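Local atomic coordinates of quinone reductase (Klebsiella pneumoniae subsp. pneumoniae, PDB entry 4GI5), a protein that binds FAD and probably reduces quinones with electrons taken from NAD(P)H. Residues Ile28-Glu33 against Ala129-Trp134; Ser36-Leu41 against Gln119-Trp124; Glu55-Asp60 against Gln107-Trp112; Met64-Gly69 against Ile135-Ala140. All coordinates share one frame; numbering follows the deposited sequence.

Contact 1: Ile28-Glu33 against Ala129-Trp134; sequences IYAHPE and AIMKGW. With FAD (flavin-adenine dinucleotide), chain H.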
# COMPACT_ATOMS: atom_id res chain seq x y z
N ILE B 28 -1.04 16.64 2.93
CA ILE B 28 -0.90 15.88 1.67
C ILE B 28 -2.25 15.28 1.41
O ILE B 28 -2.75 14.47 2.24
CB ILE B 28 0.22 14.79 1.76
CG1 ILE B 28 1.57 15.28 2.30
CG2 ILE B 28 0.39 14.21 0.37
CD1 ILE B 28 2.14 16.40 1.48
N TYR B 29 -2.87 15.56 0.27
CA TYR B 29 -4.30 15.27 0.02
C TYR B 29 -4.44 14.58 -1.33
O TYR B 29 -3.93 15.04 -2.34
CB TYR B 29 -5.11 16.57 0.03
CG TYR B 29 -6.49 16.51 -0.56
CD1 TYR B 29 -7.58 15.98 0.16
CD2 TYR B 29 -6.74 16.96 -1.84
CE1 TYR B 29 -8.84 15.94 -0.42
CE2 TYR B 29 -8.01 16.91 -2.40
CZ TYR B 29 -9.06 16.41 -1.63
OH TYR B 29 -10.30 16.36 -2.25
N ALA B 30 -5.08 13.42 -1.35
CA ALA B 30 -5.30 12.61 -2.54
C ALA B 30 -6.74 12.28 -2.80
O ALA B 30 -7.27 11.33 -2.29
CB ALA B 30 -4.48 11.30 -2.41
N HIS B 31 -7.43 13.13 -3.61
CA HIS B 31 -8.76 12.77 -4.09
C HIS B 31 -8.94 13.52 -5.39
O HIS B 31 -8.62 14.69 -5.42
CB HIS B 31 -9.88 13.14 -3.11
CG HIS B 31 -11.14 12.42 -3.42
ND1 HIS B 31 -11.90 12.68 -4.55
CD2 HIS B 31 -11.75 11.36 -2.81
CE1 HIS B 31 -12.95 11.91 -4.57
NE2 HIS B 31 -12.87 11.07 -3.55
N PRO B 32 -9.43 12.81 -6.42
CA PRO B 32 -9.60 13.43 -7.72
C PRO B 32 -10.78 14.46 -7.85
O PRO B 32 -10.75 15.32 -8.72
CB PRO B 32 -9.89 12.23 -8.59
CG PRO B 32 -10.44 11.20 -7.83
CD PRO B 32 -9.71 11.38 -6.48
N GLU B 33 -11.68 14.50 -6.90
CA GLU B 33 -12.91 15.35 -7.04
C GLU B 33 -13.08 16.32 -5.89
O GLU B 33 -13.29 15.98 -4.73
CB GLU B 33 -14.13 14.47 -7.23
CG GLU B 33 -15.52 15.18 -7.16
CD GLU B 33 -15.61 16.33 -8.19
OE1 GLU B 33 -15.33 16.00 -9.35
OE2 GLU B 33 -15.90 17.45 -7.75
N ALA B 129 -3.01 5.27 -5.44
CA ALA B 129 -1.75 5.28 -6.15
C ALA B 129 -1.02 6.60 -6.21
O ALA B 129 0.21 6.66 -6.11
CB ALA B 129 -1.90 4.69 -7.52
N ILE B 130 -1.73 7.70 -6.44
CA ILE B 130 -1.06 8.96 -6.61
C ILE B 130 -0.31 9.39 -5.32
O ILE B 130 0.78 9.97 -5.39
CB ILE B 130 -2.04 10.08 -7.10
CG1 ILE B 130 -1.28 11.27 -7.63
CG2 ILE B 130 -2.98 10.51 -6.04
CD1 ILE B 130 -2.22 12.25 -8.38
N MSE B 131 -0.89 9.03 -4.19
CA MSE B 131 -0.28 9.29 -2.86
C MSE B 131 0.91 8.35 -2.64
O MSE B 131 1.96 8.77 -2.13
CB MSE B 131 -1.21 9.27 -1.60
CG MSE B 131 -0.54 10.04 -0.31
SE MSE B 131 -1.90 9.64 0.96
CE MSE B 131 -2.41 11.60 0.70
N LYS B 132 0.75 7.09 -2.97
CA LYS B 132 1.89 6.17 -2.91
C LYS B 132 3.01 6.67 -3.80
O LYS B 132 4.19 6.55 -3.46
CB LYS B 132 1.49 4.81 -3.40
CG LYS B 132 2.58 3.71 -3.34
CD LYS B 132 2.98 3.54 -1.87
CE LYS B 132 4.12 2.65 -1.65
NZ LYS B 132 5.10 2.15 -2.59
N GLY B 133 2.69 7.30 -4.91
CA GLY B 133 3.74 7.86 -5.76
C GLY B 133 4.44 9.09 -5.21
O GLY B 133 5.61 9.28 -5.50
N TRP B 134 3.74 9.88 -4.41
CA TRP B 134 4.35 10.88 -3.59
C TRP B 134 5.38 10.31 -2.63
O TRP B 134 6.54 10.75 -2.61
CB TRP B 134 3.33 11.72 -2.95
CG TRP B 134 3.78 12.86 -2.14
CD1 TRP B 134 3.85 14.22 -2.60
CD2 TRP B 134 4.26 12.90 -0.81
NE1 TRP B 134 4.27 15.05 -1.55
CE2 TRP B 134 4.60 14.27 -0.49
CE3 TRP B 134 4.49 11.91 0.18
CZ2 TRP B 134 5.10 14.64 0.75
CZ3 TRP B 134 4.99 12.30 1.44
CH2 TRP B 134 5.25 13.67 1.70
PA FAD H . -17.75 10.58 -2.13
O1A FAD H . -17.31 11.86 -2.71
O2A FAD H . -18.17 9.41 -2.88
O5B FAD H . -18.99 10.86 -1.10
C5B FAD H . -19.52 9.92 -0.14
C4B FAD H . -20.82 10.44 0.38
O4B FAD H . -20.54 11.53 1.23
C3B FAD H . -21.79 10.83 -0.71
O3B FAD H . -23.02 10.24 -0.34
C2B FAD H . -21.81 12.32 -0.50
O2B FAD H . -23.02 12.96 -0.99
C1B FAD H . -21.57 12.57 0.95
N9A FAD H . -21.05 13.95 1.16
C8A FAD H . -20.10 14.74 0.42
N7A FAD H . -19.93 15.93 0.93
C5A FAD H . -20.88 15.93 1.91
C6A FAD H . -21.41 16.93 2.84
N6A FAD H . -20.77 18.05 2.78
N1A FAD H . -22.39 16.63 3.76
C2A FAD H . -22.91 15.40 3.78
N3A FAD H . -22.49 14.43 2.89
C4A FAD H . -21.54 14.71 2.08
N1 FAD H . -13.48 0.99 1.29
C2 FAD H . -12.92 0.21 2.24
O2 FAD H . -13.43 0.13 3.44
N3 FAD H . -11.79 -0.54 1.98
C4 FAD H . -11.26 -0.63 0.75
O4 FAD H . -10.20 -1.24 0.54
C4X FAD H . -11.87 0.17 -0.29
N5 FAD H . -11.33 0.17 -1.54
C5X FAD H . -11.85 1.05 -2.53
C6 FAD H . -11.28 1.13 -3.71
C7 FAD H . -11.70 2.06 -4.65
C7M FAD H . -11.03 2.15 -5.98
C8 FAD H . -12.82 2.87 -4.37
C8M FAD H . -13.32 3.83 -5.42
C9 FAD H . -13.44 2.79 -3.17
C9A FAD H . -12.95 1.89 -2.18
N10 FAD H . -13.45 1.87 -0.90
C10 FAD H . -12.93 1.03 0.08
C1' FAD H . -14.54 2.76 -0.48
C2' FAD H . -13.87 4.12 -0.23
O2' FAD H . -12.99 4.19 0.89
C3' FAD H . -14.95 5.24 -0.05
O3' FAD H . -15.60 5.27 -1.35
C4' FAD H . -14.36 6.63 0.22
O4' FAD H . -13.86 6.66 1.51
C5' FAD H . -15.50 7.69 0.17
O5' FAD H . -14.91 8.95 0.25
P FAD H . -15.10 9.94 -1.05
O1P FAD H . -14.46 11.23 -0.69
O2P FAD H . -14.68 9.34 -2.31
O3P FAD H . -16.71 10.06 -0.97

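Contact 2: Ser36-Leu41 against Gln119-Trp124; sequences SLNGAL and QFPLWW. With FAD (flavin-adenine dinucleotide), chain H.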
# COMPACT_ATOMS: atom_id res chain seq x y z
N SER B 36 -16.09 16.05 -3.43
CA SER B 36 -16.24 14.79 -2.72
C SER B 36 -16.35 15.01 -1.26
O SER B 36 -16.09 16.11 -0.74
CB SER B 36 -14.90 13.99 -2.94
OG SER B 36 -13.73 14.65 -2.51
N LEU B 37 -16.73 13.98 -0.53
CA LEU B 37 -16.61 13.98 0.89
C LEU B 37 -15.24 14.40 1.36
O LEU B 37 -15.03 15.21 2.26
CB LEU B 37 -17.06 12.58 1.39
CG LEU B 37 -16.91 12.45 2.90
CD1 LEU B 37 -17.88 13.31 3.72
CD2 LEU B 37 -17.14 11.01 3.33
N ASN B 38 -14.19 13.76 0.80
CA ASN B 38 -12.84 14.15 1.11
C ASN B 38 -12.52 15.65 0.85
O ASN B 38 -11.88 16.30 1.66
CB ASN B 38 -11.81 13.29 0.35
CG ASN B 38 -11.44 12.05 1.16
OD1 ASN B 38 -10.51 12.13 1.97
ND2 ASN B 38 -12.20 11.00 1.04
N GLY B 39 -13.01 16.13 -0.25
CA GLY B 39 -12.82 17.54 -0.53
C GLY B 39 -13.45 18.42 0.58
O GLY B 39 -12.87 19.48 0.98
N ALA B 40 -14.64 18.07 0.99
CA ALA B 40 -15.34 18.78 2.09
C ALA B 40 -14.55 18.76 3.37
O ALA B 40 -14.46 19.74 4.13
CB ALA B 40 -16.75 18.26 2.26
N LEU B 41 -14.04 17.57 3.76
CA LEU B 41 -13.27 17.49 4.94
C LEU B 41 -11.95 18.20 4.90
O LEU B 41 -11.53 18.80 5.88
CB LEU B 41 -13.05 15.98 5.27
CG LEU B 41 -14.27 15.13 5.60
CD1 LEU B 41 -13.87 13.60 5.57
CD2 LEU B 41 -14.78 15.45 6.98
N GLN B 119 -4.24 12.81 3.98
CA GLN B 119 -5.64 12.62 3.90
C GLN B 119 -6.01 11.94 2.58
O GLN B 119 -5.61 12.38 1.52
CB GLN B 119 -6.41 13.95 3.93
CG GLN B 119 -7.86 13.77 3.93
CD GLN B 119 -8.63 15.02 3.69
OE1 GLN B 119 -8.17 16.11 3.98
NE2 GLN B 119 -9.85 14.83 3.17
N PHE B 120 -6.72 10.81 2.72
CA PHE B 120 -7.07 9.97 1.58
C PHE B 120 -8.24 9.04 1.85
O PHE B 120 -8.45 8.62 2.97
CB PHE B 120 -5.86 9.16 1.10
CG PHE B 120 -5.25 8.27 2.14
CD1 PHE B 120 -4.30 8.78 2.99
CD2 PHE B 120 -5.59 6.91 2.24
CE1 PHE B 120 -3.74 8.00 3.98
CE2 PHE B 120 -4.96 6.09 3.16
CZ PHE B 120 -4.07 6.65 4.08
N PRO B 121 -9.03 8.71 0.80
CA PRO B 121 -9.94 7.56 0.90
C PRO B 121 -9.11 6.28 0.91
O PRO B 121 -8.11 6.18 0.18
CB PRO B 121 -10.77 7.66 -0.40
CG PRO B 121 -9.77 8.30 -1.35
CD PRO B 121 -8.93 9.24 -0.57
N LEU B 122 -9.54 5.32 1.68
CA LEU B 122 -8.96 3.97 1.64
C LEU B 122 -9.35 3.31 0.36
O LEU B 122 -10.55 3.10 0.09
CB LEU B 122 -9.42 3.20 2.91
CG LEU B 122 -8.58 1.96 3.16
CD1 LEU B 122 -7.14 2.26 3.51
CD2 LEU B 122 -9.27 1.21 4.26
N TRP B 123 -8.37 3.00 -0.49
CA TRP B 123 -8.64 2.36 -1.78
C TRP B 123 -7.80 1.03 -1.76
O TRP B 123 -6.56 1.09 -1.68
CB TRP B 123 -8.20 3.21 -2.98
CG TRP B 123 -9.17 4.29 -3.35
CD1 TRP B 123 -10.34 4.62 -2.76
CD2 TRP B 123 -8.96 5.28 -4.41
NE1 TRP B 123 -10.94 5.71 -3.44
CE2 TRP B 123 -10.09 6.14 -4.42
CE3 TRP B 123 -7.99 5.46 -5.34
CZ2 TRP B 123 -10.19 7.18 -5.33
CZ3 TRP B 123 -8.07 6.54 -6.25
CH2 TRP B 123 -9.19 7.35 -6.23
N TRP B 124 -8.54 -0.07 -1.77
CA TRP B 124 -7.86 -1.39 -1.76
C TRP B 124 -6.88 -1.48 -0.62
O TRP B 124 -5.73 -1.86 -0.76
CB TRP B 124 -7.24 -1.69 -3.15
CG TRP B 124 -8.33 -1.86 -4.14
CD1 TRP B 124 -8.67 -0.96 -5.12
CD2 TRP B 124 -9.25 -2.94 -4.24
NE1 TRP B 124 -9.80 -1.42 -5.79
CE2 TRP B 124 -10.16 -2.64 -5.27
CE3 TRP B 124 -9.43 -4.16 -3.52
CZ2 TRP B 124 -11.24 -3.45 -5.56
CZ3 TRP B 124 -10.48 -4.99 -3.85
CH2 TRP B 124 -11.42 -4.59 -4.85
PA FAD H . -17.75 10.58 -2.13
O1A FAD H . -17.31 11.86 -2.71
O2A FAD H . -18.17 9.41 -2.88
O5B FAD H . -18.99 10.86 -1.10
C5B FAD H . -19.52 9.92 -0.14
C4B FAD H . -20.82 10.44 0.38
O4B FAD H . -20.54 11.53 1.23
C3B FAD H . -21.79 10.83 -0.71
O3B FAD H . -23.02 10.24 -0.34
C2B FAD H . -21.81 12.32 -0.50
O2B FAD H . -23.02 12.96 -0.99
C1B FAD H . -21.57 12.57 0.95
N9A FAD H . -21.05 13.95 1.16
C8A FAD H . -20.10 14.74 0.42
N7A FAD H . -19.93 15.93 0.93
C5A FAD H . -20.88 15.93 1.91
C6A FAD H . -21.41 16.93 2.84
N6A FAD H . -20.77 18.05 2.78
N1A FAD H . -22.39 16.63 3.76
C2A FAD H . -22.91 15.40 3.78
N3A FAD H . -22.49 14.43 2.89
C4A FAD H . -21.54 14.71 2.08
N1 FAD H . -13.48 0.99 1.29
C2 FAD H . -12.92 0.21 2.24
O2 FAD H . -13.43 0.13 3.44
N3 FAD H . -11.79 -0.54 1.98
C4 FAD H . -11.26 -0.63 0.75
O4 FAD H . -10.20 -1.24 0.54
C4X FAD H . -11.87 0.17 -0.29
N5 FAD H . -11.33 0.17 -1.54
C5X FAD H . -11.85 1.05 -2.53
C6 FAD H . -11.28 1.13 -3.71
C7 FAD H . -11.70 2.06 -4.65
C7M FAD H . -11.03 2.15 -5.98
C8 FAD H . -12.82 2.87 -4.37
C8M FAD H . -13.32 3.83 -5.42
C9 FAD H . -13.44 2.79 -3.17
C9A FAD H . -12.95 1.89 -2.18
N10 FAD H . -13.45 1.87 -0.90
C10 FAD H . -12.93 1.03 0.08
C1' FAD H . -14.54 2.76 -0.48
C2' FAD H . -13.87 4.12 -0.23
O2' FAD H . -12.99 4.19 0.89
C3' FAD H . -14.95 5.24 -0.05
O3' FAD H . -15.60 5.27 -1.35
C4' FAD H . -14.36 6.63 0.22
O4' FAD H . -13.86 6.66 1.51
C5' FAD H . -15.50 7.69 0.17
O5' FAD H . -14.91 8.95 0.25
P FAD H . -15.10 9.94 -1.05
O1P FAD H . -14.46 11.23 -0.69
O2P FAD H . -14.68 9.34 -2.31
O3P FAD H . -16.71 10.06 -0.97

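Contact 3: Glu55-Asp60 against Gln107-Trp112; sequences EVQVSD and QEKLLW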
# COMPACT_ATOMS: atom_id res chain seq x y z
N GLU B 55 -0.34 28.07 10.29
CA GLU B 55 -0.06 28.26 8.93
C GLU B 55 -0.21 26.85 8.24
O GLU B 55 0.21 25.83 8.84
CB GLU B 55 1.36 28.62 8.74
CG GLU B 55 1.78 30.04 9.10
CD GLU B 55 3.26 30.20 8.78
OE1 GLU B 55 4.03 30.28 9.75
OE2 GLU B 55 3.63 30.12 7.57
N VAL B 56 -0.74 26.85 7.06
CA VAL B 56 -1.12 25.56 6.35
C VAL B 56 -0.56 25.62 4.96
O VAL B 56 -0.78 26.57 4.25
CB VAL B 56 -2.62 25.30 6.32
CG1 VAL B 56 -2.88 23.93 5.63
CG2 VAL B 56 -3.21 25.27 7.70
N GLN B 57 0.24 24.63 4.54
CA GLN B 57 0.50 24.41 3.15
C GLN B 57 -0.18 23.07 2.72
O GLN B 57 -0.35 22.19 3.55
CB GLN B 57 1.99 24.33 2.86
CG GLN B 57 2.77 25.66 2.93
CD GLN B 57 4.14 25.48 2.30
OE1 GLN B 57 5.12 25.30 2.97
NE2 GLN B 57 4.16 25.40 1.01
N VAL B 58 -0.54 22.99 1.47
CA VAL B 58 -1.34 21.84 0.93
C VAL B 58 -0.66 21.32 -0.24
O VAL B 58 -0.19 22.06 -1.11
CB VAL B 58 -2.76 22.24 0.56
CG1 VAL B 58 -3.55 20.99 0.09
CG2 VAL B 58 -3.42 22.80 1.78
N SER B 59 -0.58 19.96 -0.34
CA SER B 59 -0.16 19.36 -1.56
C SER B 59 -1.36 18.55 -2.06
O SER B 59 -1.54 17.39 -1.68
CB SER B 59 1.06 18.44 -1.34
OG SER B 59 2.21 19.21 -1.04
N ASP B 60 -2.13 19.14 -2.96
CA ASP B 60 -3.28 18.53 -3.52
C ASP B 60 -2.81 17.82 -4.75
O ASP B 60 -2.54 18.39 -5.86
CB ASP B 60 -4.37 19.60 -3.79
CG ASP B 60 -5.59 19.03 -4.47
OD1 ASP B 60 -5.62 17.93 -5.15
OD2 ASP B 60 -6.65 19.76 -4.37
N GLN B 107 10.00 18.06 -0.67
CA GLN B 107 10.94 17.88 0.37
C GLN B 107 11.07 19.17 1.21
O GLN B 107 11.10 19.12 2.45
CB GLN B 107 12.30 17.47 -0.18
CG GLN B 107 12.24 16.13 -0.89
CD GLN B 107 13.53 15.66 -1.45
OE1 GLN B 107 14.48 16.44 -1.69
NE2 GLN B 107 13.55 14.39 -1.81
N GLU B 108 11.08 20.31 0.52
CA GLU B 108 11.15 21.62 1.28
C GLU B 108 9.91 21.83 2.13
O GLU B 108 10.03 22.31 3.25
CB GLU B 108 11.38 22.78 0.23
CG GLU B 108 12.83 22.71 -0.20
CD GLU B 108 13.25 23.67 -1.32
OE1 GLU B 108 12.35 24.26 -1.98
OE2 GLU B 108 14.49 23.79 -1.58
N LYS B 109 8.71 21.41 1.65
CA LYS B 109 7.49 21.51 2.45
C LYS B 109 7.59 20.69 3.72
O LYS B 109 7.19 21.11 4.81
CB LYS B 109 6.24 21.13 1.68
CG LYS B 109 5.84 22.11 0.59
CD LYS B 109 4.75 21.44 -0.27
CE LYS B 109 4.47 22.23 -1.50
NZ LYS B 109 3.30 21.56 -2.23
N LEU B 110 8.12 19.46 3.60
CA LEU B 110 8.25 18.61 4.73
C LEU B 110 9.23 19.21 5.75
O LEU B 110 9.00 19.10 6.93
CB LEU B 110 8.79 17.24 4.26
CG LEU B 110 7.74 16.41 3.56
CD1 LEU B 110 8.43 15.29 2.79
CD2 LEU B 110 6.79 15.78 4.54
N LEU B 111 10.35 19.72 5.27
CA LEU B 111 11.31 20.38 6.21
C LEU B 111 10.71 21.59 6.92
O LEU B 111 10.95 21.80 8.12
CB LEU B 111 12.59 20.73 5.48
CG LEU B 111 13.44 19.54 4.94
CD1 LEU B 111 14.63 20.02 4.15
CD2 LEU B 111 13.85 18.61 6.05
N TRP B 112 9.85 22.33 6.22
CA TRP B 112 9.15 23.48 6.80
C TRP B 112 8.18 23.12 7.87
O TRP B 112 8.00 23.80 8.89
CB TRP B 112 8.48 24.21 5.61
CG TRP B 112 7.46 25.26 5.99
CD1 TRP B 112 7.70 26.64 6.22
CD2 TRP B 112 6.05 25.07 6.16
NE1 TRP B 112 6.53 27.27 6.54
CE2 TRP B 112 5.49 26.36 6.52
CE3 TRP B 112 5.20 23.99 6.00
CZ2 TRP B 112 4.14 26.53 6.79
CZ3 TRP B 112 3.85 24.14 6.33
CH2 TRP B 112 3.31 25.43 6.66
O HOH W 1 6.30 29.99 7.17
O HOH W 2 1.48 23.73 -2.17

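Contact 4: Met64-Gly69 against Ile135-Ala140; sequences MRWKAG and IDRVYA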
# COMPACT_ATOMS: atom_id res chain seq x y z
N MSE B 64 -2.26 19.20 -8.66
CA MSE B 64 -0.88 19.48 -9.10
C MSE B 64 -0.48 18.55 -10.29
O MSE B 64 0.61 18.62 -10.75
CB MSE B 64 0.11 19.22 -7.94
CG MSE B 64 -0.08 20.15 -6.81
SE MSE B 64 0.92 19.17 -5.27
CE MSE B 64 1.76 20.63 -5.80
N ARG B 65 -1.33 17.62 -10.69
CA ARG B 65 -1.08 16.59 -11.72
C ARG B 65 0.23 15.85 -11.35
O ARG B 65 1.16 15.69 -12.09
CB ARG B 65 -0.99 17.18 -13.13
CG ARG B 65 -2.23 18.04 -13.46
CD ARG B 65 -2.03 18.82 -14.77
NE ARG B 65 -2.20 17.86 -15.85
CZ ARG B 65 -1.24 17.37 -16.66
NH1 ARG B 65 0.05 17.75 -16.58
NH2 ARG B 65 -1.59 16.48 -17.59
N TRP B 66 0.27 15.45 -10.11
CA TRP B 66 1.48 14.86 -9.52
C TRP B 66 1.89 13.60 -10.30
O TRP B 66 1.06 12.70 -10.51
CB TRP B 66 1.14 14.46 -8.06
CG TRP B 66 2.36 13.84 -7.37
CD1 TRP B 66 2.55 12.48 -7.09
CD2 TRP B 66 3.54 14.50 -6.94
NE1 TRP B 66 3.77 12.31 -6.54
CE2 TRP B 66 4.43 13.52 -6.48
CE3 TRP B 66 3.97 15.85 -6.96
CZ2 TRP B 66 5.69 13.82 -5.95
CZ3 TRP B 66 5.24 16.14 -6.40
CH2 TRP B 66 6.09 15.16 -5.95
N LYS B 67 3.16 13.48 -10.66
CA LYS B 67 3.65 12.32 -11.33
C LYS B 67 3.84 11.14 -10.37
O LYS B 67 4.59 11.29 -9.40
CB LYS B 67 5.04 12.62 -11.96
CG LYS B 67 5.74 11.46 -12.65
CD LYS B 67 7.08 11.81 -13.32
CE LYS B 67 7.94 10.55 -13.63
NZ LYS B 67 9.22 11.06 -14.03
N ALA B 68 3.13 10.05 -10.62
CA ALA B 68 3.19 8.94 -9.62
C ALA B 68 4.29 7.90 -9.76
O ALA B 68 4.69 7.33 -8.76
CB ALA B 68 1.85 8.20 -9.66
N GLY B 69 4.79 7.63 -10.96
CA GLY B 69 5.69 6.55 -11.25
C GLY B 69 7.11 6.97 -11.17
O GLY B 69 7.58 7.69 -12.07
N ILE B 135 5.00 9.24 -1.92
CA ILE B 135 5.95 8.55 -1.06
C ILE B 135 7.13 8.10 -1.87
O ILE B 135 8.32 8.35 -1.52
CB ILE B 135 5.30 7.39 -0.29
CG1 ILE B 135 4.24 7.93 0.64
CG2 ILE B 135 6.36 6.53 0.40
CD1 ILE B 135 4.79 8.54 1.92
N ASP B 136 6.90 7.34 -2.95
CA ASP B 136 7.99 6.71 -3.67
C ASP B 136 8.99 7.73 -4.20
O ASP B 136 10.17 7.46 -4.19
CB ASP B 136 7.47 5.97 -4.90
CG ASP B 136 6.69 4.65 -4.59
OD1 ASP B 136 6.66 4.21 -3.44
OD2 ASP B 136 5.94 4.25 -5.54
N ARG B 137 8.48 8.85 -4.67
CA ARG B 137 9.32 9.87 -5.31
C ARG B 137 9.92 10.89 -4.36
O ARG B 137 11.04 11.36 -4.60
CB ARG B 137 8.58 10.50 -6.46
CG ARG B 137 8.28 9.56 -7.58
CD ARG B 137 7.39 10.07 -8.74
NE ARG B 137 8.18 11.13 -9.45
CZ ARG B 137 7.91 12.44 -9.42
NH1 ARG B 137 6.86 12.98 -8.77
NH2 ARG B 137 8.83 13.27 -10.00
N VAL B 138 9.21 11.25 -3.32
CA VAL B 138 9.70 12.29 -2.40
C VAL B 138 10.68 11.70 -1.38
O VAL B 138 11.60 12.36 -0.92
CB VAL B 138 8.55 12.97 -1.70
CG1 VAL B 138 8.92 13.94 -0.61
CG2 VAL B 138 7.69 13.67 -2.75
N TYR B 139 10.47 10.42 -0.98
CA TYR B 139 11.24 9.83 0.10
C TYR B 139 12.56 9.32 -0.43
O TYR B 139 12.80 8.12 -0.58
CB TYR B 139 10.42 8.67 0.76
CG TYR B 139 9.54 9.05 1.86
CD1 TYR B 139 9.06 10.35 2.03
CD2 TYR B 139 9.06 8.05 2.75
CE1 TYR B 139 8.24 10.73 3.05
CE2 TYR B 139 8.22 8.41 3.80
CZ TYR B 139 7.85 9.74 4.04
OH TYR B 139 7.03 9.95 5.09
N ALA B 140 13.44 10.24 -0.78
CA ALA B 140 14.72 9.89 -1.40
C ALA B 140 15.79 9.25 -0.47
O ALA B 140 15.78 9.43 0.74
CB ALA B 140 15.31 11.22 -2.01
O HOH W 3 6.35 5.36 -7.96

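Contact 1: Ile28-Glu33 against Ala129-Trp134
Ile-28, next to last in strand 24-29, meets helix 129-138 through both branches of its side chain. CB points at the helix, and the chain divides there. The short branch, CG2, stops 3.8 Å from CE of Met-131, a selenomethionine. CG1 takes the other course: with chi1 at -50° it stands beside the backbone N, which carries it over the indole face of Trp-134 in a CH-pi contact, 4.2 Å from the centroid of the six-membered ring. CD1 continues on the same side of the indole, out past the rim, and ends 3.5 Å from CZ2 of Trp-134. The contact lays a helix on a strand of the parallel sheet of a flavodoxin-like fold, in which helices pack on both faces. Met-131 bends at chi3 (-105°), and its CE thereby reaches the strand backbone, 3.3 Å from Ile-28 O, while also touching CB of Ala-30. That same CB rests against CG2 of Ile-130. The polar edge of Trp-134 faces elsewhere, NE1 being bonded to Glu-106. His-31 points away from the helix, where NE2 donates to FAD O2P at 2.8 Å; ND1 accepts from Glu-33 N in the ring plane, and the two bonds together fix the rotation of the imidazole.

Contact 2: Ser36-Leu41 against Gln119-Trp124
Gln-119 sends CG anti to its own backbone N (chi1 -176°) and stays extended beyond it, a course that delivers its amide to Asn-38, whose CB points at the strand and whose amide is set by chi1 -90°. The two amides run in opposite senses, their planes only 28° apart. NE2 of Gln-119 gives a fairly straight bond to Asn-38 OD1 (3.0 Å) and a more bent one to Asn-38 O (2.9 Å); both acceptors lie close to the plane of the donating amide. With OD1 held, the other end of the Asn-38 amide is directed at the cofactor: ND2 donates to FAD O1P at 2.9 Å, an oxygen that also accepts from Asn-38 N, and ND2 is bonded to Thr-174 as well. Gln-119 is thus a second-shell residue behind one that binds the phosphate. Leu-37 N donates to FAD O1A, and Ser-36 OG caps the helix by accepting from Gly-39 N. Further along, FAD O2' bonds to Leu-122 O, and Trp-124 N donates almost linearly to FAD N5 at 2.8 Å. Phosphates at the N-terminus of helix 37-51, where the helix dipole may aid binding, and a flavin beside the loop following strand 115-121 are typical of flavodoxin-like cofactor sites.

Contact 3: Glu55-Asp60 against Gln107-Trp112
Gln-57 lies across the face of Trp-112. Its CG sits over the six-membered ring in a CH-pi contact, 4.0 Å from the centroid, and OE1 stands over the same indole, 3.3 Å from CE3, with the amide plane steeply inclined to the ring (78°). The edge of Trp-112 is met by Glu-55, whose OE2 lies near the ring plane; a water joins the two, donating to Glu-55 OE2 at 2.7 Å and accepting from Trp-112 NE1 at 2.8 Å. One helical turn earlier, Lys-109 runs extended past the Gln-57 amide and ends in a bond from NZ to Ser-59 OG (2.9 Å). A second water links this ammonium to Val-58 O. Further out, Glu-106 gathers both partners, pairing with Lys-109 NZ in a salt bridge and bonding to Ser-59 OG, while Lys-24 makes a cation-pi contact with Trp-112. Strand 55-60 is the outermost strand on its side of the parallel sheet within the chain, next to strand 24-29. Helix 101-112 passes over it roughly antiparallel, the segment axes 10.2 Å apart, whereas the alternate residues Val-56 and Val-58 turn to helix 37-51 on the other face.

Contact 4: Met64-Gly69 against Ile135-Ala140
Asp-136 makes the first link to the loop 64-69, and it does so through water: one molecule donates to Asp-136 OD2 and to Ala-68 O, each at 2.7 Å. The same OD2 also accepts from Ala-129 N of the second subunit. Arg-137 carries most of the contact. Its chain bends at chi3 (67°), which folds the guanidinium across the loop, and NH1 comes over the face of the Trp-66 indole, 3.2 Å from CZ2. The two planes are inclined at 54°, so the group does not stack flat on the ring. Lys-67 approaches at about a right angle and sets CB over one face of the guanidinium, 3.7 Å from NH1. Val-138 follows, its CG2 3.8 Å from Trp-66 CZ2, the atom nearest NH1 as well. At Tyr-139 the chain leaves the helix through an inverse gamma turn, and the Tyr-139 ring meets Trp-124 of the second subunit edge-to-face. Lys-67 NZ and Arg-137 NH2 lie 4.6 Å apart, and both pair with Asp-74, which probably offsets their like charges; Asp-71 adds to the lysine and Asp-102 to the arginine. Such a cluster of acids would be expected to keep both bases charged and to hold the guanidinium against the indole.

Overall arrangement
The four contacts enclose one another or interlock along the chain: their first segments follow in the order 1, 2, 3, 4, and the second in the order 3, 2, 1, 4. Contact 1 is central, its centre about 10 Å from that of contact 2, 9 Å from contact 4 and 15 Å from contact 3. Contacts 1, 2 and 3 use adjacent strands of one parallel sheet, 55-60, 24-29 and 115-121, whereas contact 4 shares helix 129-138 with contact 1. Contacts 2 and 4, about 19 Å apart between centres, do not touch. Contacts 1 and 2 border one FAD, Asp-136 of contact 4 touches an FAD as well, and contacts 1, 2 and 4 reach the second subunit, so one flavodoxin-like domain contributes to sheet packing, cofactor site and dimer interface.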